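Local atomic coordinates of esterase LipW (Mycobacterium marinum, PDB entry 3QH4), a protein that probably hydrolyses ester bonds as a serine hydrolase of the alpha/beta hydrolase fold. Residues 194-198 / 258-264. Residues are numbered along the deposited sequence; the frame is centred on the assembly and turned at random.
Sequences QPVLD and DPFRDEV
Glu263 reaches from the first turn of helix 261-273 to the loop after strand 189-193, where its OE1 receives two successive backbone amides. Leu197 N approaches the anti lone pair at 2.8 Å, nearly straight (163°), while Asp198 N, at 3.0 Å, comes from well above the carboxylate plane. In Glu263, CG lies between the backbone N and the carbonyl carbon (chi1 68°) and the chain then runs extended, which brings the carboxylate over to the loop and CG alongside Leu197 CB. A water lies 2.8 Å from both Glu263 OE1 and Asp198 O and can donate to either.

Beside it, Val196 CG2 sits over one face of the Phe260 ring, 3.8 Å from its centroid, with Pro259 CG against the opposite face; His288 meets this phenylalanine edge-to-face. Val264 CG2 packs against Pro195 CD at 3.7 Å.

Asp258 splits its duties: OD1 accepts Phe260 N at 2.8 Å, capping the turn before the helix, and OD2 is hydrogen-bonded to His288 ND1 and accepts from a water that also donates to Gln194 OE1, itself bonded to Gly289 N. With Ser166 the geometry is consistent with a Ser-His-Asp triad. Pro195 O, facing Phe260 CB, is buried without a polar partner. The chemistry implies that one buried carboxylate oxygen ties down the loop, while the capping bond probably helps orient the likely triad acid.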
ATOM      1  N   GLN A 194       6.264  -2.285  -1.687  1.00  3.58           N
ATOM      2  CA  GLN A 194       7.213  -1.491  -0.886  1.00  3.91           C
ATOM      3  C   GLN A 194       6.669  -1.239   0.539  1.00  3.36           C
ATOM      4  O   GLN A 194       6.597  -0.079   0.970  1.00  3.92           O
ATOM      5  CB  GLN A 194       7.578  -0.179  -1.647  1.00  3.62           C
ATOM      6  CG  GLN A 194       6.339   0.662  -2.018  1.00  3.78           C
ATOM      7  CD  GLN A 194       6.612   1.911  -2.817  1.00  3.30           C
ATOM      8  OE1 GLN A 194       7.713   2.123  -3.324  1.00  4.01           O
ATOM      9  NE2 GLN A 194       5.582   2.746  -2.958  1.00  8.00           N
ATOM     10  N   PRO A 195       6.310  -2.323   1.258  1.00  3.65           N
ATOM     11  CA  PRO A 195       5.602  -2.172   2.549  1.00  3.67           C
ATOM     12  C   PRO A 195       6.428  -1.605   3.702  1.00  3.81           C
ATOM     13  O   PRO A 195       7.630  -1.870   3.836  1.00  3.58           O
ATOM     14  CB  PRO A 195       5.165  -3.596   2.890  1.00  3.25           C
ATOM     15  CG  PRO A 195       6.249  -4.500   2.238  1.00  3.02           C
ATOM     16  CD  PRO A 195       6.526  -3.752   0.921  1.00  2.91           C
ATOM     17  N   VAL A 196       5.768  -0.764   4.474  1.00  3.29           N
ATOM     18  CA  VAL A 196       6.254  -0.337   5.769  1.00  3.85           C
ATOM     19  C   VAL A 196       5.940  -1.495   6.729  1.00  4.19           C
ATOM     20  O   VAL A 196       4.771  -1.885   6.844  1.00  5.05           O
ATOM     21  CB  VAL A 196       5.513   0.960   6.158  1.00  3.63           C
ATOM     22  CG1 VAL A 196       5.794   1.274   7.620  1.00  6.24           C
ATOM     23  CG2 VAL A 196       5.996   2.110   5.224  1.00  5.07           C
ATOM     24  N   LEU A 197       6.954  -2.036   7.417  1.00  3.79           N
ATOM     25  CA  LEU A 197       6.774  -3.261   8.197  1.00  4.23           C
ATOM     26  C   LEU A 197       7.278  -3.230   9.618  1.00  5.33           C
ATOM     27  O   LEU A 197       6.726  -3.935  10.457  1.00  5.08           O
ATOM     28  CB  LEU A 197       7.440  -4.457   7.464  1.00  3.70           C
ATOM     29  CG  LEU A 197       6.770  -4.817   6.148  1.00  4.52           C
ATOM     30  CD1 LEU A 197       7.650  -5.799   5.435  1.00  5.75           C
ATOM     31  CD2 LEU A 197       5.418  -5.436   6.422  1.00  6.57           C
ATOM     32  N   ASP A 198       8.291  -2.414   9.903  1.00  5.28           N
ATOM     33  CA  ASP A 198       8.975  -2.555  11.179  1.00  6.98           C
ATOM     34  C   ASP A 198       9.478  -1.212  11.694  1.00  6.82           C
ATOM     35  O   ASP A 198      10.264  -0.535  11.014  1.00  7.10           O
ATOM     36  CB  ASP A 198      10.141  -3.545  11.022  1.00  7.47           C
ATOM     37  CG  ASP A 198      10.610  -4.149  12.357  1.00 10.46           C
ATOM     38  OD1 ASP A 198      10.433  -3.538  13.423  1.00  7.86           O
ATOM     39  OD2 ASP A 198      11.174  -5.277  12.345  1.00 17.17           O
ATOM     40  N   ASP A 258      15.807   2.343  -1.086  1.00  4.37           N
ATOM     41  CA  ASP A 258      14.565   2.575  -0.340  1.00  3.57           C
ATOM     42  C   ASP A 258      14.875   2.200   1.109  1.00  3.29           C
ATOM     43  O   ASP A 258      15.338   1.077   1.374  1.00  4.62           O
ATOM     44  CB  ASP A 258      13.465   1.682  -0.936  1.00  3.02           C
ATOM     45  CG  ASP A 258      12.080   1.900  -0.280  1.00  4.09           C
ATOM     46  OD1 ASP A 258      12.003   2.230   0.920  1.00  3.77           O
ATOM     47  OD2 ASP A 258      11.051   1.695  -0.970  1.00  5.60           O
ATOM     48  N   PRO A 259      14.629   3.120   2.051  1.00  4.16           N
ATOM     49  CA  PRO A 259      14.878   2.758   3.449  1.00  3.48           C
ATOM     50  C   PRO A 259      14.145   1.493   3.912  1.00  4.33           C
ATOM     51  O   PRO A 259      14.643   0.835   4.824  1.00  5.92           O
ATOM     52  CB  PRO A 259      14.412   4.012   4.225  1.00  3.85           C
ATOM     53  CG  PRO A 259      13.283   4.587   3.323  1.00  3.37           C
ATOM     54  CD  PRO A 259      13.924   4.419   1.934  1.00  3.27           C
ATOM     55  N   PHE A 260      13.005   1.140   3.302  1.00  4.08           N
ATOM     56  CA  PHE A 260      12.243  -0.037   3.736  1.00  4.45           C
ATOM     57  C   PHE A 260      12.758  -1.338   3.123  1.00  3.79           C
ATOM     58  O   PHE A 260      12.248  -2.398   3.423  1.00  3.87           O
ATOM     59  CB  PHE A 260      10.761   0.160   3.429  1.00  3.15           C
ATOM     60  CG  PHE A 260      10.213   1.407   4.056  1.00  4.04           C
ATOM     61  CD1 PHE A 260      10.162   1.534   5.446  1.00  3.76           C
ATOM     62  CD2 PHE A 260       9.805   2.458   3.264  1.00  4.81           C
ATOM     63  CE1 PHE A 260       9.695   2.762   6.026  1.00  4.27           C
ATOM     64  CE2 PHE A 260       9.346   3.646   3.830  1.00  3.76           C
ATOM     65  CZ  PHE A 260       9.287   3.790   5.196  1.00  4.78           C
ATOM     66  N   ARG A 261      13.814  -1.256   2.322  1.00  4.16           N
ATOM     67  CA  ARG A 261      14.276  -2.459   1.625  1.00  4.25           C
ATOM     68  C   ARG A 261      14.637  -3.586   2.590  1.00  4.51           C
ATOM     69  O   ARG A 261      14.265  -4.734   2.374  1.00  4.00           O
ATOM     70  CB  ARG A 261      15.506  -2.121   0.766  1.00  3.84           C
ATOM     71  CG  ARG A 261      16.130  -3.376   0.121  1.00  7.83           C
ATOM     72  CD  ARG A 261      17.519  -3.031  -0.364  1.00  7.48           C
ATOM     73  NE  ARG A 261      18.510  -2.885   0.707  1.00  6.97           N
ATOM     74  CZ  ARG A 261      19.611  -2.161   0.564  1.00  6.70           C
ATOM     75  NH1 ARG A 261      19.802  -1.452  -0.549  1.00  6.12           N
ATOM     76  NH2 ARG A 261      20.520  -2.113   1.531  1.00  7.04           N
ATOM     77  N   ASP A 262      15.416  -3.291   3.630  1.00  4.42           N
ATOM     78  CA  ASP A 262      15.857  -4.419   4.485  1.00  4.49           C
ATOM     79  C   ASP A 262      14.722  -5.067   5.270  1.00  4.55           C
ATOM     80  O   ASP A 262      14.695  -6.292   5.457  1.00  3.22           O
ATOM     81  CB  ASP A 262      16.968  -3.970   5.446  1.00  5.62           C
ATOM     82  CG  ASP A 262      18.291  -3.711   4.724  1.00  5.29           C
ATOM     83  OD1 ASP A 262      18.375  -3.862   3.477  1.00  7.12           O
ATOM     84  OD2 ASP A 262      19.249  -3.322   5.417  1.00  7.63           O
ATOM     85  N   GLU A 263      13.775  -4.261   5.736  1.00  4.17           N
ATOM     86  CA  GLU A 263      12.658  -4.905   6.473  1.00  4.91           C
ATOM     87  C   GLU A 263      11.809  -5.751   5.513  1.00  4.70           C
ATOM     88  O   GLU A 263      11.260  -6.769   5.897  1.00  4.57           O
ATOM     89  CB  GLU A 263      11.852  -3.879   7.271  1.00  3.62           C
ATOM     90  CG  GLU A 263      11.046  -2.884   6.455  1.00  3.62           C
ATOM     91  CD  GLU A 263      10.853  -1.594   7.217  1.00  4.15           C
ATOM     92  OE1 GLU A 263       9.688  -1.273   7.517  1.00  4.64           O
ATOM     93  OE2 GLU A 263      11.874  -0.934   7.551  1.00  4.63           O
ATOM     94  N   VAL A 264      11.768  -5.342   4.244  1.00  4.15           N
ATOM     95  CA  VAL A 264      11.090  -6.136   3.220  1.00  3.97           C
ATOM     96  C   VAL A 264      11.787  -7.482   3.052  1.00  3.63           C
ATOM     97  O   VAL A 264      11.146  -8.527   3.078  1.00  3.55           O
ATOM     98  CB  VAL A 264      11.032  -5.394   1.866  1.00  2.83           C
ATOM     99  CG1 VAL A 264      10.700  -6.377   0.722  1.00  5.62           C
ATOM    100  CG2 VAL A 264       9.988  -4.326   1.931  1.00  4.65           C
TER
HETATM  101  O   HOH W   1      10.247   0.932  -3.392  1.00  3.92           O
HETATM  102  O   HOH W   2       9.777   1.163   8.898  1.00  3.77           O